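Sca-family protein (Rickettsia rickettsii, PDB 4LQ8) is a rickettsial surface cell antigen (Sca4), here its N-terminal head domain, and probably takes part in cell adhesion. Local coordinates at residues T61-P64 with I65-A68; E104-E107 with E108-K111; M315-V318 with E319-G323. All coordinates share one frame; numbering follows the deposited sequence.

Interaction 1. Residues T61-P64 with I65-A68; sequences TSDP and ITKA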
ATOM      1  N   THR A  61       4.589  19.787  -6.221  1.00 58.31           N
ATOM      2  CA  THR A  61       5.369  18.885  -5.371  1.00 56.73           C
ATOM      3  C   THR A  61       5.311  17.397  -5.801  1.00 57.34           C
ATOM      4  O   THR A  61       5.982  16.569  -5.157  1.00 58.49           O
ATOM      5  CB  THR A  61       4.969  19.061  -3.890  1.00 65.47           C
ATOM      6  OG1 THR A  61       3.596  18.693  -3.712  1.00 61.61           O
ATOM      7  CG2 THR A  61       5.219  20.482  -3.372  1.00 67.99           C
ATOM      8  N   SER A  62       4.543  17.033  -6.868  1.00 47.94           N
ATOM      9  CA  SER A  62       4.510  15.616  -7.235  1.00 44.48           C
ATOM     10  C   SER A  62       4.453  15.337  -8.740  1.00 45.97           C
ATOM     11  O   SER A  62       4.063  16.203  -9.527  1.00 46.16           O
ATOM     12  CB  SER A  62       3.368  14.903  -6.517  1.00 46.07           C
ATOM     13  OG  SER A  62       2.108  15.190  -7.103  1.00 52.37           O
ATOM     14  N   ASP A  63       4.812  14.105  -9.126  1.00 39.72           N
ATOM     15  CA  ASP A  63       4.763  13.701 -10.524  1.00 37.35           C
ATOM     16  C   ASP A  63       3.379  13.052 -10.859  1.00 34.37           C
ATOM     17  O   ASP A  63       2.570  12.867  -9.938  1.00 28.63           O
ATOM     18  CB  ASP A  63       5.999  12.842 -10.889  1.00 37.79           C
ATOM     19  CG  ASP A  63       6.055  11.382 -10.497  1.00 37.15           C
ATOM     20  OD1 ASP A  63       4.992  10.737 -10.429  1.00 40.57           O
ATOM     21  OD2 ASP A  63       7.165  10.839 -10.437  1.00 38.57           O
ATOM     22  N   PRO A  64       3.065  12.758 -12.146  1.00 31.85           N
ATOM     23  CA  PRO A  64       1.729  12.205 -12.468  1.00 31.08           C
ATOM     24  C   PRO A  64       1.377  10.851 -11.859  1.00 30.65           C
ATOM     25  O   PRO A  64       0.201  10.602 -11.640  1.00 29.15           O
ATOM     26  CB  PRO A  64       1.722  12.137 -14.007  1.00 33.66           C
ATOM     27  CG  PRO A  64       2.822  13.032 -14.437  1.00 39.04           C
ATOM     28  CD  PRO A  64       3.865  12.937 -13.373  1.00 34.16           C
ATOM     29  N   ILE A  65       2.370   9.987 -11.574  1.00 27.84           N
ATOM     30  CA  ILE A  65       2.097   8.676 -10.980  1.00 26.39           C
ATOM     31  C   ILE A  65       1.666   8.847  -9.534  1.00 28.96           C
ATOM     32  O   ILE A  65       0.636   8.308  -9.138  1.00 28.94           O
ATOM     33  CB  ILE A  65       3.295   7.687 -11.110  1.00 30.39           C
ATOM     34  CG1 ILE A  65       3.945   7.690 -12.547  1.00 32.78           C
ATOM     35  CG2 ILE A  65       2.938   6.272 -10.632  1.00 28.40           C
ATOM     36  CD1 ILE A  65       3.101   7.621 -13.706  1.00 41.61           C
ATOM     37  N   THR A  66       2.464   9.570  -8.738  1.00 26.42           N
ATOM     38  CA  THR A  66       2.197   9.839  -7.322  1.00 24.29           C
ATOM     39  C   THR A  66       0.829  10.504  -7.193  1.00 27.55           C
ATOM     40  O   THR A  66       0.023  10.062  -6.373  1.00 27.15           O
ATOM     41  CB  THR A  66       3.288  10.722  -6.740  1.00 29.68           C
ATOM     42  OG1 THR A  66       4.566  10.205  -7.112  1.00 32.47           O
ATOM     43  CG2 THR A  66       3.184  10.867  -5.219  1.00 25.07           C
ATOM     44  N   LYS A  67       0.552  11.517  -8.050  1.00 24.83           N
ATOM     45  CA  LYS A  67      -0.726  12.218  -8.053  1.00 24.83           C
ATOM     46  C   LYS A  67      -1.890  11.244  -8.360  1.00 29.34           C
ATOM     47  O   LYS A  67      -2.866  11.244  -7.618  1.00 29.88           O
ATOM     48  CB  LYS A  67      -0.711  13.402  -9.033  1.00 27.71           C
ATOM     49  CG  LYS A  67      -1.965  14.288  -8.901  1.00 32.43           C
ATOM     50  CD  LYS A  67      -1.855  15.550  -9.718  1.00 42.56           C
ATOM     51  CE  LYS A  67      -3.064  16.450  -9.571  1.00 38.49           C
ATOM     52  NZ  LYS A  67      -2.845  17.762 -10.221  1.00 42.67           N
ATOM     53  N   ALA A  68      -1.754  10.389  -9.397  1.00 26.77           N
ATOM     54  CA  ALA A  68      -2.784   9.404  -9.765  1.00 26.95           C
ATOM     55  C   ALA A  68      -3.073   8.434  -8.620  1.00 29.66           C
ATOM     56  O   ALA A  68      -4.238   8.137  -8.355  1.00 30.29           O
ATOM     57  CB  ALA A  68      -2.374   8.635 -11.003  1.00 28.00           C
TER
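D63 caps the N-terminal end of helix 64-90, its carboxylate turned back over the first turn to take up amide hydrogens of I65 and T66 that have no carbonyl before them. This is a classic aspartate N-cap. OD1 accepts twice: from I65 N at 3.0 Å, through a bent bond with an N-H...O angle of 131°, and from T66 N at 3.3 Å, through a longer but nearly straight one of 169°. The two donors come from opposite faces of the carboxylate plane, so the oxygen sits between them. What brings it there is the first torsion, which places CG between the backbone N and the carbonyl carbon (chi1 79°) and folds the short side chain over the helix end. The partial positive charge of that end would be expected to favour the ionised carboxylate.

The backbone then settles into the helical pattern, with K67 N donating to D63 O at 3.1 Å and A68 N to P64 O at 3.0 Å. P64 suits the first turn, since its nitrogen has no hydrogen to place. The other polar ends are met from elsewhere in the chain. H238 NE2 bonds D63 OD2, and E264 OE2 is shared by T66 OG1 and the backbone N of D63, so the cap is fastened to strands 236-245 and 258-265. K67 NZ, at the end of an extended chain, bonds the carbonyl oxygens of S56 and D58.

S62 OG, hydrogen-bonded to S59 OG, rests 3.9 Å from K67 CB, and D63 OD1 also touches carbon, 3.6 Å from I65 CB.

Interaction 2. Residues E104-E107 with E108-K111; sequences EIEE and EKEK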
ATOM      1  N   GLU A 104     -16.022  18.696  13.958  1.00 30.73           N
ATOM      2  CA  GLU A 104     -14.564  18.611  13.815  1.00 29.86           C
ATOM      3  C   GLU A 104     -14.181  18.080  12.430  1.00 32.15           C
ATOM      4  O   GLU A 104     -13.283  18.629  11.801  1.00 32.75           O
ATOM      5  CB  GLU A 104     -13.939  17.702  14.872  1.00 31.32           C
ATOM      6  CG  GLU A 104     -13.795  18.328  16.246  1.00 43.07           C
ATOM      7  CD  GLU A 104     -13.342  17.351  17.312  1.00 58.96           C
ATOM      8  OE1 GLU A 104     -12.718  16.321  16.963  1.00 45.09           O
ATOM      9  OE2 GLU A 104     -13.588  17.639  18.505  1.00 56.57           O
ATOM     10  N   ILE A 105     -14.843  17.003  11.975  1.00 26.90           N
ATOM     11  CA  ILE A 105     -14.577  16.384  10.668  1.00 25.88           C
ATOM     12  C   ILE A 105     -14.909  17.378   9.547  1.00 29.54           C
ATOM     13  O   ILE A 105     -14.067  17.622   8.690  1.00 28.32           O
ATOM     14  CB  ILE A 105     -15.310  15.015  10.527  1.00 27.79           C
ATOM     15  CG1 ILE A 105     -14.729  13.968  11.503  1.00 27.42           C
ATOM     16  CG2 ILE A 105     -15.336  14.510   9.047  1.00 27.78           C
ATOM     17  CD1 ILE A 105     -15.526  12.605  11.652  1.00 30.28           C
ATOM     18  N   GLU A 106     -16.109  17.984   9.595  1.00 28.77           N
ATOM     19  CA  GLU A 106     -16.578  18.935   8.579  1.00 29.97           C
ATOM     20  C   GLU A 106     -15.720  20.169   8.459  1.00 36.04           C
ATOM     21  O   GLU A 106     -15.450  20.590   7.340  1.00 36.97           O
ATOM     22  CB  GLU A 106     -18.056  19.327   8.781  1.00 31.61           C
ATOM     23  CG  GLU A 106     -19.038  18.174   8.631  1.00 38.37           C
ATOM     24  CD  GLU A 106     -19.101  17.397   7.327  1.00 56.46           C
ATOM     25  OE1 GLU A 106     -18.620  17.889   6.281  1.00 38.21           O
ATOM     26  OE2 GLU A 106     -19.677  16.289   7.356  1.00 65.60           O
ATOM     27  N   GLU A 107     -15.276  20.732   9.605  1.00 33.00           N
ATOM     28  CA  GLU A 107     -14.421  21.908   9.655  1.00 34.01           C
ATOM     29  C   GLU A 107     -13.044  21.599   9.084  1.00 36.74           C
ATOM     30  O   GLU A 107     -12.517  22.377   8.289  1.00 36.74           O
ATOM     31  CB  GLU A 107     -14.305  22.438  11.095  1.00 36.39           C
ATOM     32  CG  GLU A 107     -15.489  23.307  11.484  1.00 46.59           C
ATOM     33  CD  GLU A 107     -15.558  23.772  12.926  1.00 73.29           C
ATOM     34  OE1 GLU A 107     -14.626  23.470  13.710  1.00 60.29           O
ATOM     35  OE2 GLU A 107     -16.562  24.433  13.275  1.00 74.46           O
ATOM     36  N   GLU A 108     -12.482  20.455   9.454  1.00 32.25           N
ATOM     37  CA  GLU A 108     -11.184  20.060   8.931  1.00 32.20           C
ATOM     38  C   GLU A 108     -11.198  19.754   7.403  1.00 35.39           C
ATOM     39  O   GLU A 108     -10.255  20.138   6.698  1.00 36.11           O
ATOM     40  CB  GLU A 108     -10.609  18.905   9.710  1.00 32.78           C
ATOM     41  CG  GLU A 108      -9.120  18.848   9.476  1.00 44.67           C
ATOM     42  CD  GLU A 108      -8.406  17.731  10.185  1.00 52.48           C
ATOM     43  OE1 GLU A 108      -8.681  17.501  11.385  1.00 50.81           O
ATOM     44  OE2 GLU A 108      -7.510  17.136   9.550  1.00 39.27           O
ATOM     45  N   LYS A 109     -12.256  19.078   6.911  1.00 29.49           N
ATOM     46  CA  LYS A 109     -12.416  18.767   5.488  1.00 30.33           C
ATOM     47  C   LYS A 109     -12.343  20.040   4.632  1.00 36.55           C
ATOM     48  O   LYS A 109     -11.755  20.004   3.561  1.00 35.10           O
ATOM     49  CB  LYS A 109     -13.743  18.036   5.217  1.00 31.81           C
ATOM     50  CG  LYS A 109     -13.674  16.531   5.404  1.00 36.68           C
ATOM     51  CD  LYS A 109     -15.081  15.895   5.528  1.00 40.50           C
ATOM     52  CE  LYS A 109     -15.931  15.960   4.277  1.00 38.41           C
ATOM     53  NZ  LYS A 109     -17.349  15.572   4.538  1.00 50.01           N
ATOM     54  N   GLU A 110     -12.912  21.153   5.129  1.00 37.69           N
ATOM     55  CA  GLU A 110     -12.941  22.461   4.453  1.00 40.40           C
ATOM     56  C   GLU A 110     -11.557  23.114   4.358  1.00 45.72           C
ATOM     57  O   GLU A 110     -11.310  23.882   3.431  1.00 47.45           O
ATOM     58  CB  GLU A 110     -13.922  23.423   5.157  1.00 42.57           C
ATOM     59  CG  GLU A 110     -15.383  23.126   4.885  1.00 56.86           C
ATOM     60  CD  GLU A 110     -15.895  23.598   3.537  1.00 92.35           C
ATOM     61  OE1 GLU A 110     -16.415  24.736   3.462  1.00 90.48           O
ATOM     62  OE2 GLU A 110     -15.795  22.822   2.558  1.00 92.77           O
ATOM     63  N   LYS A 111     -10.685  22.840   5.324  1.00 41.23           N
ATOM     64  CA  LYS A 111      -9.333  23.384   5.399  1.00 41.91           C
ATOM     65  C   LYS A 111      -8.306  22.487   4.680  1.00 44.61           C
ATOM     66  O   LYS A 111      -7.415  22.988   3.989  1.00 45.72           O
ATOM     67  CB  LYS A 111      -8.910  23.540   6.870  1.00 45.38           C
ATOM     68  CG  LYS A 111      -9.537  24.739   7.582  1.00 66.49           C
ATOM     69  CD  LYS A 111      -8.931  24.972   8.979  1.00 80.74           C
ATOM     70  CE  LYS A 111      -9.594  24.163  10.076  1.00 94.88           C
ATOM     71  NZ  LYS A 111      -9.023  24.466  11.415  1.00104.72           N
TER
HETATM   72  O   HOH W   1     -11.108  16.880  12.416  1.00 41.41           O
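K109 folds back along helix 95-111 to meet both I105 and E106, giving an i to i+3 salt bridge on the surface of the helix. Its CB and CG each pass 3.5 Å from I105 O, the carbonyl that accepts the K109 backbone N at 2.9 Å. CD then crosses the I105 side chain at a slant, 3.8 Å from its CG2. A bend about the CG-CD bond (chi3 67°) swings CE toward E106, and NZ ends 3.2 Å from E106 OE1. E106 bends too, at chi2 (-59°), so the two side chains lie next to each other and point the same way; the ammonium meets OE1 from above the carboxylate plane, 35° out of it.

I105 is buried, its side chain packed on I82, I85 and L86 of helix 64-90 and on F118, so K109 CD lies on the CG2 of a residue that joins these helices.

E108, extended beyond CG, reaches helix 116-120, where its OE2 accepts from F118 N. A water lies 2.7 Å from E108 OE1 and 2.9 Å from E104 O, the latter contact weak.

Interaction 3. Residues M315-V318 with E319-G323; sequences MKEV and ELNQG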
ATOM      1  N   MET A 315       6.552   4.307   6.094  1.00 22.76           N
ATOM      2  CA  MET A 315       5.542   5.258   6.593  1.00 22.58           C
ATOM      3  C   MET A 315       6.238   6.493   7.194  1.00 27.93           C
ATOM      4  O   MET A 315       5.901   7.616   6.822  1.00 28.09           O
ATOM      5  CB  MET A 315       4.586   4.602   7.605  1.00 23.78           C
ATOM      6  CG  MET A 315       3.420   3.869   6.942  1.00 26.69           C
ATOM      7  SD  MET A 315       2.419   4.854   5.755  1.00 29.47           S
ATOM      8  CE  MET A 315       1.734   6.096   6.875  1.00 26.04           C
ATOM      9  N   LYS A 316       7.267   6.276   8.031  1.00 26.01           N
ATOM     10  CA  LYS A 316       8.076   7.351   8.627  1.00 27.26           C
ATOM     11  C   LYS A 316       8.718   8.292   7.564  1.00 30.87           C
ATOM     12  O   LYS A 316       8.602   9.503   7.694  1.00 31.50           O
ATOM     13  CB  LYS A 316       9.146   6.773   9.570  1.00 29.63           C
ATOM     14  CG  LYS A 316       9.935   7.817  10.387  1.00 45.15           C
ATOM     15  CD  LYS A 316       9.062   8.574  11.395  1.00 66.92           C
ATOM     16  CE  LYS A 316       9.677   9.884  11.849  1.00 87.42           C
ATOM     17  NZ  LYS A 316       8.741  10.675  12.699  1.00 96.42           N
ATOM     18  N   GLU A 317       9.358   7.740   6.526  1.00 27.57           N
ATOM     19  CA  GLU A 317       9.993   8.520   5.451  1.00 27.25           C
ATOM     20  C   GLU A 317       8.948   9.305   4.621  1.00 27.97           C
ATOM     21  O   GLU A 317       9.166  10.481   4.321  1.00 27.01           O
ATOM     22  CB  GLU A 317      10.868   7.605   4.568  1.00 28.61           C
ATOM     23  CG  GLU A 317      11.648   8.289   3.450  1.00 29.97           C
ATOM     24  CD  GLU A 317      12.736   9.269   3.839  1.00 47.48           C
ATOM     25  OE1 GLU A 317      13.071   9.355   5.041  1.00 34.90           O
ATOM     26  OE2 GLU A 317      13.255   9.964   2.934  1.00 41.72           O
ATOM     27  N   VAL A 318       7.811   8.663   4.288  1.00 24.10           N
ATOM     28  CA  VAL A 318       6.691   9.263   3.560  1.00 23.19           C
ATOM     29  C   VAL A 318       6.189  10.510   4.322  1.00 31.30           C
ATOM     30  O   VAL A 318       6.041  11.580   3.717  1.00 32.91           O
ATOM     31  CB  VAL A 318       5.552   8.241   3.249  1.00 25.40           C
ATOM     32  CG1 VAL A 318       4.247   8.937   2.820  1.00 24.42           C
ATOM     33  CG2 VAL A 318       5.989   7.225   2.192  1.00 24.14           C
ATOM     34  N   GLU A 319       5.961  10.378   5.642  1.00 28.66           N
ATOM     35  CA  GLU A 319       5.490  11.473   6.506  1.00 28.19           C
ATOM     36  C   GLU A 319       6.502  12.618   6.570  1.00 31.06           C
ATOM     37  O   GLU A 319       6.106  13.766   6.420  1.00 27.27           O
ATOM     38  CB  GLU A 319       5.155  10.965   7.912  1.00 29.38           C
ATOM     39  CG  GLU A 319       3.894  10.100   7.949  1.00 38.32           C
ATOM     40  CD  GLU A 319       3.688   9.229   9.180  1.00 62.61           C
ATOM     41  OE1 GLU A 319       4.563   9.227  10.081  1.00 56.25           O
ATOM     42  OE2 GLU A 319       2.652   8.526   9.230  1.00 56.13           O
ATOM     43  N   LEU A 320       7.811  12.298   6.700  1.00 30.87           N
ATOM     44  CA  LEU A 320       8.873  13.313   6.719  1.00 32.43           C
ATOM     45  C   LEU A 320       8.925  14.082   5.379  1.00 35.87           C
ATOM     46  O   LEU A 320       9.251  15.268   5.370  1.00 36.86           O
ATOM     47  CB  LEU A 320      10.236  12.693   7.063  1.00 33.29           C
ATOM     48  CG  LEU A 320      10.435  12.279   8.538  1.00 40.20           C
ATOM     49  CD1 LEU A 320      11.657  11.358   8.697  1.00 40.92           C
ATOM     50  CD2 LEU A 320      10.603  13.513   9.459  1.00 44.15           C
ATOM     51  N   ASN A 321       8.530  13.412   4.269  1.00 29.69           N
ATOM     52  CA  ASN A 321       8.527  13.989   2.923  1.00 28.62           C
ATOM     53  C   ASN A 321       7.160  14.542   2.525  1.00 32.33           C
ATOM     54  O   ASN A 321       6.898  14.757   1.341  1.00 32.63           O
ATOM     55  CB  ASN A 321       9.086  12.990   1.901  1.00 24.03           C
ATOM     56  CG  ASN A 321      10.544  12.683   2.124  1.00 38.29           C
ATOM     57  OD1 ASN A 321      11.288  13.483   2.673  1.00 39.81           O
ATOM     58  ND2 ASN A 321      10.979  11.509   1.745  1.00 30.18           N
ATOM     59  N   GLN A 322       6.306  14.803   3.537  1.00 29.96           N
ATOM     60  CA  GLN A 322       4.976  15.419   3.429  1.00 29.72           C
ATOM     61  C   GLN A 322       3.981  14.608   2.592  1.00 32.25           C
ATOM     62  O   GLN A 322       3.127  15.189   1.921  1.00 31.50           O
ATOM     63  CB  GLN A 322       5.078  16.876   2.901  1.00 31.81           C
ATOM     64  CG  GLN A 322       6.065  17.786   3.646  1.00 48.53           C
ATOM     65  CD  GLN A 322       5.847  17.786   5.136  1.00 75.11           C
ATOM     66  OE1 GLN A 322       6.661  17.255   5.899  1.00 75.39           O
ATOM     67  NE2 GLN A 322       4.724  18.342   5.579  1.00 66.94           N
ATOM     68  N   GLY A 323       4.092  13.287   2.643  1.00 27.01           N
ATOM     69  CA  GLY A 323       3.179  12.415   1.917  1.00 25.53           C
ATOM     70  C   GLY A 323       1.795  12.402   2.538  1.00 27.75           C
ATOM     71  O   GLY A 323       1.594  12.867   3.658  1.00 26.13           O
TER
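The E317 carboxylate and the N321 amide stand almost perpendicular, their planes 89° apart, where helix 308-320 ends. N321 ND2 lies over one face of the carboxylate and donates to E317 OE2 at 3.0 Å, approaching 57° out of the carboxylate plane; the oxygen in turn is somewhat tilted from the amide plane. E317 gets there by a bend at chi2 (65°) that brings its end back toward the following turn. Both groups have further partners: N321 ND2 also bonds L273 O of strand 271-277, and E317 OE1 forms a salt bridge with K229.

A second carboxylate, that of exposed E319, has its OE2 3.5 Å from M315 CE, the two side chains meeting at a slant, and M315 itself goes down onto I276. K316 and L320 make a looser aliphatic pair, CE to CD1 at 4.0 Å.

The backbone closes the helix in a Schellman motif. G323 N reaches back to V318 O at 2.8 Å, and Q322 N bonds E319 O at 3.1 Å, with Q322 at positive phi, in a left-handed conformation. N321 N bonds E317 O at 3.0 Å. V318 O also receives a weak bond from N321 N, so the carbonyls of E317, V318 and E319 are taken up in the turn. V318 CG1 comes 3.7 Å from G323 CA, packing the returning chain against the valine that touches L273 and E275.

The amide of N321 thus bridges E317 and the L273 carbonyl, joining the helix end to the sheet, while K229 probably helps to balance the negative charge of the buried glutamate.

How the interactions relate
From the N terminus the three contacts come in series along the chain, none enclosing or crossing another, and each spans one continuous run without a loop between its halves. Interaction 1 starts helix 64-90 beside the sheet strands 236-245 and 258-265. That helix leads on to helix 95-111, where interaction 2 lies in the C-terminal half; the centres are about 24 Å apart. Interaction 3 comes much later, ending helix 308-320 against strand 271-277. It sits about 15 Å, centre to centre, from interaction 1, with nearest atoms about 7 Å apart, so a helix start and a helix end both lean on neighbouring strands of one mixed sheet.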